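Local coordinates for protein fervidolysin (Fervidobacterium pennivorans, PDB 1R6V) that degrades keratin into peptides as a subtilisin-like, calcium-binding serine protease, allowing its bacterium to grow on native feathers, at residues Glu129-Glu134 against Val366-Gly371; Val560-Asn565 against Ile619-Thr624; Val44-Lys49 against Leu84-Ile89; Gly445-Phe450 against Pro491-Gly496. The protein carries 1 engineered substitution. One frame throughout, in Å; residues are numbered along the deposited sequence.

The four contacts show how chemistry follows place in a multidomain protease. Contact 1 lies at the surface of the catalytic domain, beside a bound calcium ion, and joins two loops through a small apolar centre and a carboxylate clasp. Contacts 2 and 4 both pair antiparallel strands in sandwich domains: the first, partly buried, is prolonged by a side-chain acceptor and flanked by waters, whereas the second is largely buried and bends round a corner, where a histidine ring meets backbone. Contact 3, in the propeptide, sets a helix against a loop almost wholly by hydrocarbon. None touches another; even contacts 3 and 4 are about 19 Å apart at their nearest atoms.

Contact 1. Residues Glu129-Glu134 against Val366-Gly371. With CA (calcium ion), chain B.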
loop_
_atom_site.group_PDB
_atom_site.type_symbol
_atom_site.label_atom_id
_atom_site.label_comp_id
_atom_site.label_asym_id
_atom_site.label_seq_id
_atom_site.Cartn_x
_atom_site.Cartn_y
_atom_site.Cartn_z
ATOM N N GLU A 129 35.767 -15.787 9.195
ATOM C CA GLU A 129 36.032 -14.382 9.512
ATOM C C GLU A 129 36.421 -14.231 10.974
ATOM O O GLU A 129 35.944 -14.980 11.823
ATOM C CB GLU A 129 34.779 -13.543 9.263
ATOM C CG GLU A 129 34.072 -13.900 7.980
ATOM C CD GLU A 129 34.901 -13.593 6.765
ATOM O OE1 GLU A 129 34.844 -12.434 6.300
ATOM O OE2 GLU A 129 35.619 -14.502 6.277
ATOM N N GLU A 130 37.248 -13.235 11.263
ATOM C CA GLU A 130 37.695 -13.014 12.627
ATOM C C GLU A 130 36.559 -12.779 13.620
ATOM O O GLU A 130 36.707 -13.082 14.800
ATOM C CB GLU A 130 38.678 -11.849 12.668
ATOM C CG GLU A 130 38.056 -10.527 12.319
ATOM C CD GLU A 130 39.089 -9.485 11.954
ATOM O OE1 GLU A 130 38.685 -8.394 11.512
ATOM O OE2 GLU A 130 40.312 -9.753 12.106
ATOM N N LEU A 131 35.423 -12.251 13.161
ATOM C CA LEU A 131 34.306 -12.011 14.071
ATOM C C LEU A 131 33.219 -13.085 14.016
ATOM O O LEU A 131 32.141 -12.908 14.587
ATOM C CB LEU A 131 33.687 -10.628 13.804
ATOM C CG LEU A 131 34.689 -9.461 13.883
ATOM C CD1 LEU A 131 33.968 -8.143 13.589
ATOM C CD2 LEU A 131 35.355 -9.425 15.270
ATOM N N SER A 132 33.511 -14.208 13.359
ATOM C CA SER A 132 32.545 -15.303 13.231
ATOM C C SER A 132 31.889 -15.711 14.537
ATOM O O SER A 132 30.707 -16.052 14.561
ATOM C CB SER A 132 33.206 -16.564 12.664
ATOM O OG SER A 132 33.742 -16.364 11.382
ATOM N N ASN A 133 32.658 -15.702 15.622
ATOM C CA ASN A 133 32.107 -16.153 16.900
ATOM C C ASN A 133 30.911 -15.343 17.366
ATOM O O ASN A 133 30.084 -15.824 18.142
ATOM C CB ASN A 133 33.182 -16.129 17.997
ATOM C CG ASN A 133 33.595 -14.719 18.377
ATOM O OD1 ASN A 133 34.192 -13.995 17.580
ATOM N ND2 ASN A 133 33.265 -14.316 19.600
ATOM N N GLU A 134 30.809 -14.109 16.904
ATOM C CA GLU A 134 29.699 -13.279 17.332
ATOM C C GLU A 134 28.467 -13.324 16.442
ATOM O O GLU A 134 27.437 -12.765 16.801
ATOM C CB GLU A 134 30.174 -11.842 17.480
ATOM C CG GLU A 134 31.092 -11.695 18.674
ATOM C CD GLU A 134 31.202 -10.279 19.130
ATOM O OE1 GLU A 134 31.902 -9.509 18.448
ATOM O OE2 GLU A 134 30.578 -9.945 20.164
ATOM N N VAL A 366 34.697 -3.775 19.194
ATOM C CA VAL A 366 34.701 -4.848 18.199
ATOM C C VAL A 366 36.125 -5.081 17.701
ATOM O O VAL A 366 36.729 -4.206 17.082
ATOM C CB VAL A 366 33.769 -4.502 17.015
ATOM C CG1 VAL A 366 33.782 -5.629 15.982
ATOM C CG2 VAL A 366 32.352 -4.284 17.529
ATOM N N PRO A 367 36.676 -6.276 17.960
ATOM C CA PRO A 367 38.042 -6.624 17.554
ATOM C C PRO A 367 38.298 -6.871 16.062
ATOM O O PRO A 367 38.918 -7.871 15.690
ATOM C CB PRO A 367 38.344 -7.845 18.421
ATOM C CG PRO A 367 37.009 -8.544 18.478
ATOM C CD PRO A 367 36.022 -7.399 18.664
ATOM N N ALA A 368 37.832 -5.963 15.210
ATOM C CA ALA A 368 38.052 -6.086 13.761
ATOM C C ALA A 368 39.472 -5.615 13.436
ATOM O O ALA A 368 40.013 -4.747 14.118
ATOM C CB ALA A 368 37.031 -5.233 12.989
ATOM N N THR A 369 40.080 -6.175 12.397
ATOM C CA THR A 369 41.437 -5.762 12.055
ATOM C C THR A 369 41.514 -5.149 10.661
ATOM O O THR A 369 42.588 -5.069 10.068
ATOM C CB THR A 369 42.430 -6.946 12.145
ATOM O OG1 THR A 369 42.073 -7.951 11.193
ATOM C CG2 THR A 369 42.418 -7.551 13.537
ATOM N N ASN A 370 40.375 -4.695 10.147
ATOM C CA ASN A 370 40.336 -4.113 8.812
ATOM C C ASN A 370 40.081 -2.617 8.824
ATOM O O ASN A 370 39.879 -2.009 7.771
ATOM C CB ASN A 370 39.264 -4.811 7.972
ATOM C CG ASN A 370 37.900 -4.765 8.618
ATOM O OD1 ASN A 370 37.718 -4.146 9.667
ATOM N ND2 ASN A 370 36.927 -5.426 7.997
ATOM N N GLY A 371 40.105 -2.029 10.015
ATOM C CA GLY A 371 39.868 -0.607 10.155
ATOM C C GLY A 371 38.404 -0.227 10.011
ATOM O O GLY A 371 38.066 0.953 10.014
HETATM CA CA CA B . 34.440 -10.114 6.017
#
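Leu-131 sets its two methyl branches against three residues of 366-371. CD1 presses on Val-366 CG1 at 3.5 Å, tighter than usual for two methyls, and the two side chains cross at about a right angle. The other branch, CD2, lies 3.7 Å from CG of the Pro-367 ring, while CD1 also comes within 4.3 Å of Ala-368 CB. Leu-348 of strand 347-350 touches both Leu-131 and Val-366, closing this small apolar centre within the catalytic domain. Pro-367 stands at the middle of an inverse gamma turn.

Residues 129-132 form a type I turn in which Glu-129 O receives both Ser-132 N and, at 2.6 Å, Ser-132 OG. The turn starts at a calcium ligand, and the site resembles the strong calcium site of subtilisins: Glu-129 OE1 binds the calcium ion at 2.4 Å, and Asp-171 together with Lys-211, Asp-213, Lys-215 and Ile-217 of one loop completes the shell.

At the polar edge, Glu-130 grips Thr-369 with both carboxylate oxygens. Its CG sits between the backbone N and the carbonyl carbon (chi1 66°), and the chain beyond runs extended toward the opposite loop. OE2 offers its syn lone pair to Thr-369 OG1 at 2.7 Å. OE1 is met by Thr-369 N at 2.8 Å, likewise from the syn side but 35° out of the carboxylate plane. Each end has a further partner from the calcium loop: Gly-216 N for Glu-130 OE1 and Lys-215 NZ for Thr-369 OG1.

Contact 2. Residues Val560-Asn565 against Ile619-Thr624; sequences VKFSTN and ITIQGT
Backbone pairing comes first: Lys-561 and Thr-624 form an antiparallel hydrogen-bonded pair, with Lys-561 N to Thr-624 O at 3.0 Å and Thr-624 N to Lys-561 O at 2.7 Å. Next to it, Phe-562 and Gly-623 make a non-hydrogen-bonded pair, and their CA atoms approach to 3.8 Å, a closeness that the bare glycine permits. Ser-563 N then donates to Gln-622 O.

A side chain carries the pairing past the end of strand 560-562. Thr-564 OG1, lying beside its own backbone N (chi1 -50°), accepts from Gln-622 N at 2.7 Å in a fairly straight bond, 163° at the hydrogen, and so does the work of a main-chain carbonyl. A water links this hydroxyl to Gln-622 OE1.

Contacts of the Phe-562 ring are lighter: CD2 comes within 4.2 Å of Ile-621 CG2, and the polar Gln-622 O lies at the ring's edge, near its plane. The same ring packs edge-to-face with Phe-574 of the other sheet.

Strands 558-562 and 619-627 are the two central strands of a four-stranded antiparallel sheet, and the contact is typical of one layer of a beta-sandwich, here the second such domain of fervidolysin.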
loop_
_atom_site.group_PDB
_atom_site.type_symbol
_atom_site.label_atom_id
_atom_site.label_comp_id
_atom_site.label_asym_id
_atom_site.label_seq_id
_atom_site.Cartn_x
_atom_site.Cartn_y
_atom_site.Cartn_z
ATOM N N VAL A 560 -37.909 7.208 -4.170
ATOM C CA VAL A 560 -38.048 8.600 -3.772
ATOM C C VAL A 560 -39.521 9.001 -3.835
ATOM O O VAL A 560 -40.223 8.662 -4.782
ATOM C CB VAL A 560 -37.217 9.564 -4.661
ATOM C CG1 VAL A 560 -37.652 9.473 -6.104
ATOM C CG2 VAL A 560 -37.383 10.982 -4.150
ATOM N N LYS A 561 -39.979 9.707 -2.805
ATOM C CA LYS A 561 -41.367 10.172 -2.731
ATOM C C LYS A 561 -41.376 11.618 -2.226
ATOM O O LYS A 561 -40.725 11.925 -1.237
ATOM C CB LYS A 561 -42.160 9.280 -1.766
ATOM C CG LYS A 561 -43.585 9.743 -1.467
ATOM C CD LYS A 561 -44.285 8.763 -0.522
ATOM C CE LYS A 561 -45.671 9.257 -0.107
ATOM N NZ LYS A 561 -46.374 8.250 0.747
ATOM N N PHE A 562 -42.101 12.507 -2.903
ATOM C CA PHE A 562 -42.176 13.902 -2.469
ATOM C C PHE A 562 -43.568 14.172 -1.916
ATOM O O PHE A 562 -44.552 13.673 -2.446
ATOM C CB PHE A 562 -41.899 14.860 -3.620
ATOM C CG PHE A 562 -40.604 14.604 -4.312
ATOM C CD1 PHE A 562 -40.551 13.746 -5.401
ATOM C CD2 PHE A 562 -39.439 15.211 -3.870
ATOM C CE1 PHE A 562 -39.340 13.488 -6.058
ATOM C CE2 PHE A 562 -38.220 14.966 -4.510
ATOM C CZ PHE A 562 -38.177 14.099 -5.611
ATOM N N SER A 563 -43.624 14.985 -0.868
ATOM C CA SER A 563 -44.877 15.308 -0.180
ATOM C C SER A 563 -45.440 16.704 -0.434
ATOM O O SER A 563 -46.590 16.988 -0.078
ATOM C CB SER A 563 -44.649 15.159 1.317
ATOM O OG SER A 563 -43.604 16.031 1.725
ATOM N N THR A 564 -44.640 17.567 -1.048
ATOM C CA THR A 564 -45.044 18.947 -1.303
ATOM C C THR A 564 -46.079 19.107 -2.416
ATOM O O THR A 564 -46.030 18.411 -3.417
ATOM C CB THR A 564 -43.805 19.809 -1.650
ATOM O OG1 THR A 564 -42.789 19.601 -0.662
ATOM C CG2 THR A 564 -44.174 21.292 -1.687
ATOM N N ASN A 565 -47.025 20.026 -2.227
ATOM C CA ASN A 565 -48.029 20.279 -3.249
ATOM C C ASN A 565 -47.458 21.299 -4.237
ATOM O O ASN A 565 -47.152 22.426 -3.855
ATOM C CB ASN A 565 -49.307 20.828 -2.606
ATOM C CG ASN A 565 -50.264 21.410 -3.624
ATOM O OD1 ASN A 565 -50.374 20.912 -4.745
ATOM N ND2 ASN A 565 -50.978 22.463 -3.234
ATOM N N ILE A 619 -40.378 28.233 -3.155
ATOM C CA ILE A 619 -41.149 27.097 -2.703
ATOM C C ILE A 619 -40.192 25.998 -2.280
ATOM O O ILE A 619 -39.308 25.598 -3.046
ATOM C CB ILE A 619 -42.125 26.590 -3.794
ATOM C CG1 ILE A 619 -42.948 25.425 -3.250
ATOM C CG2 ILE A 619 -41.363 26.144 -5.034
ATOM C CD1 ILE A 619 -44.150 25.089 -4.124
ATOM N N THR A 620 -40.340 25.547 -1.041
ATOM C CA THR A 620 -39.501 24.477 -0.528
ATOM C C THR A 620 -40.169 23.162 -0.890
ATOM O O THR A 620 -41.355 22.971 -0.641
ATOM C CB THR A 620 -39.338 24.566 0.993
ATOM O OG1 THR A 620 -38.557 25.721 1.315
ATOM C CG2 THR A 620 -38.645 23.314 1.529
ATOM N N ILE A 621 -39.409 22.258 -1.500
ATOM C CA ILE A 621 -39.941 20.965 -1.898
ATOM C C ILE A 621 -39.304 19.928 -0.985
ATOM O O ILE A 621 -38.090 19.926 -0.803
ATOM C CB ILE A 621 -39.596 20.686 -3.368
ATOM C CG1 ILE A 621 -40.104 21.853 -4.220
ATOM C CG2 ILE A 621 -40.190 19.364 -3.805
ATOM C CD1 ILE A 621 -39.705 21.797 -5.679
ATOM N N GLN A 622 -40.120 19.062 -0.393
ATOM C CA GLN A 622 -39.600 18.059 0.531
ATOM C C GLN A 622 -39.993 16.644 0.126
ATOM O O GLN A 622 -41.001 16.442 -0.533
ATOM C CB GLN A 622 -40.119 18.349 1.943
ATOM C CG GLN A 622 -39.590 19.636 2.564
ATOM C CD GLN A 622 -40.287 19.988 3.867
ATOM O OE1 GLN A 622 -41.402 20.494 3.868
ATOM N NE2 GLN A 622 -39.630 19.707 4.983
ATOM N N GLY A 623 -39.194 15.665 0.532
ATOM C CA GLY A 623 -39.516 14.292 0.189
ATOM C C GLY A 623 -38.766 13.325 1.076
ATOM O O GLY A 623 -38.111 13.728 2.038
ATOM N N THR A 624 -38.872 12.042 0.758
ATOM C CA THR A 624 -38.180 11.014 1.518
ATOM C C THR A 624 -37.502 10.080 0.523
ATOM O O THR A 624 -38.114 9.634 -0.439
ATOM C CB THR A 624 -39.186 10.201 2.388
ATOM O OG1 THR A 624 -39.852 11.092 3.294
ATOM C CG2 THR A 624 -38.471 9.106 3.182
HETATM O O HOH W 1 -41.954 12.709 1.762
HETATM O O HOH W 2 -43.605 20.530 1.748
#

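Contact 3. Residues Val44-Lys49 against Leu84-Ile89; sequences VDKIVK and LALKGI
With no aromatic ring in either segment, the flat groups met across the contact are helix peptides, touched by methyls: Leu-84 CD1 lies 4.1 Å from Lys-46 O, and Ile-89 CD1 4.0 Å from Val-44 N. The rest is hydrocarbon against hydrocarbon. Leu-86 splits over the helix: its CD1 presses against Ile-47 CG1 at 3.4 Å, a tight contact in which the side chains cross at about a right angle, while CD2 rests 3.9 Å from Lys-46 CD.

Helix 41-51 is one of two that cover the four-stranded antiparallel sheet of the propeptide. The strand order and the two helical connections give a ferredoxin-like fold, as in the propeptides of other subtilisins. Residues 84-88 lead from the second helix into strand 89-93, at the edge of the sheet, and Ile-47 also packs on strands 33-38 and 64-68.

Where that edge strand begins, Ile-89 and Ile-47 reach toward each other tip to tip, CD1 to CD1 at 4.1 Å, and Val-44 CG2 meets the same Ile-89 methyl. Beyond CG the Lys-46 chain is extended (chi2 180°); its methylenes run past Leu-86 in the opposite direction, and NZ makes a salt bridge with Glu-43.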
loop_
_atom_site.group_PDB
_atom_site.type_symbol
_atom_site.label_atom_id
_atom_site.label_comp_id
_atom_site.label_asym_id
_atom_site.label_seq_id
_atom_site.Cartn_x
_atom_site.Cartn_y
_atom_site.Cartn_z
ATOM N N VAL A 44 -3.988 13.791 -17.785
ATOM C CA VAL A 44 -3.281 14.338 -16.636
ATOM C C VAL A 44 -3.074 15.834 -16.859
ATOM O O VAL A 44 -3.078 16.617 -15.912
ATOM C CB VAL A 44 -1.908 13.641 -16.436
ATOM C CG1 VAL A 44 -1.173 14.247 -15.250
ATOM C CG2 VAL A 44 -2.124 12.141 -16.195
ATOM N N ASP A 45 -2.921 16.235 -18.115
ATOM C CA ASP A 45 -2.709 17.643 -18.400
ATOM C C ASP A 45 -3.909 18.498 -17.990
ATOM O O ASP A 45 -3.749 19.682 -17.709
ATOM C CB ASP A 45 -2.370 17.843 -19.878
ATOM C CG ASP A 45 -1.053 17.174 -20.270
ATOM O OD1 ASP A 45 -0.150 17.073 -19.405
ATOM O OD2 ASP A 45 -0.919 16.764 -21.443
ATOM N N LYS A 46 -5.102 17.899 -17.946
ATOM C CA LYS A 46 -6.297 18.624 -17.526
ATOM C C LYS A 46 -6.203 18.910 -16.024
ATOM O O LYS A 46 -6.683 19.937 -15.553
ATOM C CB LYS A 46 -7.559 17.815 -17.826
ATOM C CG LYS A 46 -7.852 17.666 -19.309
ATOM C CD LYS A 46 -9.115 16.853 -19.528
ATOM C CE LYS A 46 -9.492 16.777 -21.008
ATOM N NZ LYS A 46 -10.715 15.948 -21.195
ATOM N N ILE A 47 -5.583 17.994 -15.276
ATOM C CA ILE A 47 -5.395 18.186 -13.843
ATOM C C ILE A 47 -4.301 19.231 -13.609
ATOM O O ILE A 47 -4.426 20.078 -12.726
ATOM C CB ILE A 47 -4.975 16.865 -13.141
ATOM C CG1 ILE A 47 -6.125 15.862 -13.199
ATOM C CG2 ILE A 47 -4.596 17.136 -11.686
ATOM C CD1 ILE A 47 -5.775 14.459 -12.654
ATOM N N VAL A 48 -3.225 19.172 -14.394
ATOM C CA VAL A 48 -2.133 20.129 -14.230
ATOM C C VAL A 48 -2.664 21.549 -14.412
ATOM O O VAL A 48 -2.382 22.440 -13.610
ATOM C CB VAL A 48 -0.982 19.847 -15.238
ATOM C CG1 VAL A 48 0.047 20.971 -15.204
ATOM C CG2 VAL A 48 -0.304 18.524 -14.871
ATOM N N LYS A 49 -3.457 21.748 -15.450
ATOM C CA LYS A 49 -4.017 23.068 -15.691
ATOM C C LYS A 49 -5.011 23.479 -14.607
ATOM O O LYS A 49 -5.011 24.629 -14.164
ATOM C CB LYS A 49 -4.686 23.106 -17.059
ATOM C CG LYS A 49 -3.720 22.810 -18.179
ATOM C CD LYS A 49 -4.414 22.818 -19.514
ATOM C CE LYS A 49 -3.486 22.340 -20.611
ATOM N NZ LYS A 49 -4.231 22.224 -21.899
ATOM N N LEU A 84 -14.209 17.906 -12.527
ATOM C CA LEU A 84 -13.695 18.006 -13.898
ATOM C C LEU A 84 -14.225 16.975 -14.881
ATOM O O LEU A 84 -14.114 17.157 -16.093
ATOM C CB LEU A 84 -12.167 17.940 -13.911
ATOM C CG LEU A 84 -11.434 19.077 -13.207
ATOM C CD1 LEU A 84 -9.928 18.852 -13.312
ATOM C CD2 LEU A 84 -11.825 20.412 -13.842
ATOM N N ALA A 85 -14.778 15.883 -14.371
ATOM C CA ALA A 85 -15.326 14.856 -15.243
ATOM C C ALA A 85 -14.268 14.184 -16.119
ATOM O O ALA A 85 -14.475 13.986 -17.317
ATOM C CB ALA A 85 -16.419 15.459 -16.123
ATOM N N LEU A 86 -13.136 13.831 -15.520
ATOM C CA LEU A 86 -12.058 13.178 -16.251
ATOM C C LEU A 86 -12.454 11.726 -16.519
ATOM O O LEU A 86 -13.188 11.133 -15.737
ATOM C CB LEU A 86 -10.779 13.230 -15.417
ATOM C CG LEU A 86 -10.443 14.618 -14.863
ATOM C CD1 LEU A 86 -9.219 14.537 -13.955
ATOM C CD2 LEU A 86 -10.203 15.581 -16.010
ATOM N N LYS A 87 -11.987 11.144 -17.615
ATOM C CA LYS A 87 -12.357 9.757 -17.885
ATOM C C LYS A 87 -11.184 8.771 -17.886
ATOM O O LYS A 87 -11.344 7.601 -17.522
ATOM C CB LYS A 87 -13.111 9.654 -19.215
ATOM C CG LYS A 87 -12.236 9.724 -20.456
ATOM C CD LYS A 87 -11.608 11.093 -20.638
ATOM C CE LYS A 87 -10.698 11.127 -21.876
ATOM N NZ LYS A 87 -11.412 10.753 -23.140
ATOM N N GLY A 88 -10.010 9.234 -18.288
ATOM C CA GLY A 88 -8.867 8.341 -18.328
ATOM C C GLY A 88 -7.915 8.459 -17.156
ATOM O O GLY A 88 -6.711 8.303 -17.329
ATOM N N ILE A 89 -8.451 8.739 -15.970
ATOM C CA ILE A 89 -7.634 8.863 -14.760
ATOM C C ILE A 89 -7.999 7.708 -13.825
ATOM O O ILE A 89 -9.182 7.426 -13.624
ATOM C CB ILE A 89 -7.909 10.214 -14.033
ATOM C CG1 ILE A 89 -7.399 11.394 -14.873
ATOM C CG2 ILE A 89 -7.236 10.237 -12.663
ATOM C CD1 ILE A 89 -5.943 11.329 -15.268
#

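Contact 4. Residues Gly445-Phe450 against Pro491-Gly496; sequences GGVEEF and PHIDSG
Val-447 and Ile-493 lie side by side and point the same way in the Ig-like beta-sandwich domain, where strands 446-455 and 487-494 run antiparallel. Val-447 CG2 is 3.9 Å from Ile-493 CG1. That CG1 sits between its own backbone N and carbonyl carbon (chi1 62°), and CD1 beyond it reaches Phe-450 CB at 3.9 Å. Met-470 of the facing sheet touches both Phe-450 and Ile-493. In the backbone, Val-447 N donates to Ile-493 O at 2.9 Å.

Both chains turn a corner at Glu-448 and His-492, and there a ring meets backbone. The imidazole is set against Glu-448: Glu-448 CA stands over the ring face as a CH-pi contact, 4.2 Å from the centroid, and Glu-448 O lies over the same face, offset toward the rim. The same carbonyl accepts from His-492 N at 2.9 Å, with the donor well above the carbonyl plane, 65° out of it. The Glu-448 carboxylate is nearly parallel to the ring, 11° between planes, but does not stack on it. His-492 ND1 is hydrogen-bonded to Trp-404 N, near the start of helix 403-413, and Asp-494 makes a salt bridge to Arg-407 of that helix, so the corner and the residues just after it join the sandwich to the catalytic domain.

Farther along, Gly-446 and Asp-494 come close as a non-hydrogen-bonded pair, and Ser-495 points toward the glycines. Ser-495 N donates to Gly-445 O, and a water 2.9 Å from Ser-495 OG accepts from Gly-445 N.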
loop_
_atom_site.group_PDB
_atom_site.type_symbol
_atom_site.label_atom_id
_atom_site.label_comp_id
_atom_site.label_asym_id
_atom_site.label_seq_id
_atom_site.Cartn_x
_atom_site.Cartn_y
_atom_site.Cartn_z
ATOM N N GLY A 445 0.742 -24.595 -3.389
ATOM C CA GLY A 445 0.711 -23.831 -2.153
ATOM C C GLY A 445 0.483 -22.348 -2.367
ATOM O O GLY A 445 0.233 -21.626 -1.409
ATOM N N GLY A 446 0.574 -21.894 -3.613
ATOM C CA GLY A 446 0.357 -20.478 -3.893
ATOM C C GLY A 446 -0.122 -20.251 -5.311
ATOM O O GLY A 446 -0.186 -21.192 -6.110
ATOM N N VAL A 447 -0.502 -19.014 -5.626
ATOM C CA VAL A 447 -0.940 -18.669 -6.977
ATOM C C VAL A 447 -0.241 -17.372 -7.378
ATOM O O VAL A 447 0.018 -16.500 -6.541
ATOM C CB VAL A 447 -2.476 -18.461 -7.080
ATOM C CG1 VAL A 447 -3.206 -19.780 -6.842
ATOM C CG2 VAL A 447 -2.928 -17.411 -6.085
ATOM N N GLU A 448 0.082 -17.255 -8.661
ATOM C CA GLU A 448 0.737 -16.052 -9.147
ATOM C C GLU A 448 -0.145 -14.840 -8.911
ATOM O O GLU A 448 0.345 -13.761 -8.575
ATOM C CB GLU A 448 1.057 -16.194 -10.637
ATOM C CG GLU A 448 2.245 -17.103 -10.867
ATOM C CD GLU A 448 2.478 -17.411 -12.324
ATOM O OE1 GLU A 448 2.464 -16.468 -13.142
ATOM O OE2 GLU A 448 2.689 -18.602 -12.644
ATOM N N GLU A 449 -1.450 -15.028 -9.079
ATOM C CA GLU A 449 -2.390 -13.943 -8.874
ATOM C C GLU A 449 -3.828 -14.393 -8.683
ATOM O O GLU A 449 -4.324 -15.272 -9.391
ATOM C CB GLU A 449 -2.347 -12.948 -10.041
ATOM C CG GLU A 449 -3.310 -11.774 -9.845
ATOM C CD GLU A 449 -2.820 -10.493 -10.493
ATOM O OE1 GLU A 449 -1.900 -9.851 -9.937
ATOM O OE2 GLU A 449 -3.343 -10.139 -11.563
ATOM N N PHE A 450 -4.480 -13.787 -7.699
ATOM C CA PHE A 450 -5.892 -14.032 -7.426
ATOM C C PHE A 450 -6.522 -12.642 -7.491
ATOM O O PHE A 450 -5.945 -11.686 -6.980
ATOM C CB PHE A 450 -6.097 -14.611 -6.020
ATOM C CG PHE A 450 -7.538 -14.746 -5.637
ATOM C CD1 PHE A 450 -8.374 -15.622 -6.330
ATOM C CD2 PHE A 450 -8.073 -13.962 -4.612
ATOM C CE1 PHE A 450 -9.730 -15.713 -6.012
ATOM C CE2 PHE A 450 -9.422 -14.038 -4.279
ATOM C CZ PHE A 450 -10.259 -14.914 -4.978
ATOM N N PRO A 491 -1.359 -10.658 -5.530
ATOM C CA PRO A 491 -0.278 -11.433 -6.142
ATOM C C PRO A 491 0.484 -12.343 -5.207
ATOM O O PRO A 491 0.725 -12.014 -4.044
ATOM C CB PRO A 491 0.630 -10.363 -6.742
ATOM C CG PRO A 491 0.445 -9.194 -5.819
ATOM C CD PRO A 491 -1.004 -9.232 -5.394
ATOM N N HIS A 492 0.840 -13.506 -5.738
ATOM C CA HIS A 492 1.656 -14.457 -5.010
ATOM C C HIS A 492 1.203 -14.793 -3.605
ATOM O O HIS A 492 2.021 -14.931 -2.715
ATOM C CB HIS A 492 3.088 -13.926 -5.020
ATOM C CG HIS A 492 3.636 -13.802 -6.404
ATOM N ND1 HIS A 492 4.135 -14.885 -7.094
ATOM C CD2 HIS A 492 3.621 -12.770 -7.280
ATOM C CE1 HIS A 492 4.392 -14.529 -8.340
ATOM N NE2 HIS A 492 4.087 -13.252 -8.478
ATOM N N ILE A 493 -0.104 -14.957 -3.436
ATOM C CA ILE A 493 -0.663 -15.323 -2.150
ATOM C C ILE A 493 -0.837 -16.850 -2.094
ATOM O O ILE A 493 -0.703 -17.548 -3.102
ATOM C CB ILE A 493 -2.058 -14.669 -1.892
ATOM C CG1 ILE A 493 -3.087 -15.141 -2.925
ATOM C CG2 ILE A 493 -1.929 -13.135 -1.928
ATOM C CD1 ILE A 493 -4.545 -14.852 -2.493
ATOM N N ASP A 494 -1.122 -17.353 -0.899
ATOM C CA ASP A 494 -1.342 -18.789 -0.702
ATOM C C ASP A 494 -2.580 -19.306 -1.439
ATOM O O ASP A 494 -3.601 -18.611 -1.555
ATOM C CB ASP A 494 -1.611 -19.126 0.777
ATOM C CG ASP A 494 -0.396 -19.034 1.653
ATOM O OD1 ASP A 494 0.734 -18.909 1.128
ATOM O OD2 ASP A 494 -0.580 -19.111 2.899
ATOM N N SER A 495 -2.501 -20.548 -1.900
ATOM C CA SER A 495 -3.682 -21.167 -2.485
ATOM C C SER A 495 -4.364 -21.749 -1.228
ATOM O O SER A 495 -3.728 -21.871 -0.181
ATOM C CB SER A 495 -3.297 -22.283 -3.448
ATOM O OG SER A 495 -2.453 -23.228 -2.811
ATOM N N GLY A 496 -5.638 -22.096 -1.319
ATOM C CA GLY A 496 -6.326 -22.648 -0.167
ATOM C C GLY A 496 -7.725 -22.093 0.028
ATOM O O GLY A 496 -8.256 -21.376 -0.823
HETATM O O HOH W 3 -1.772 -25.271 -4.732
#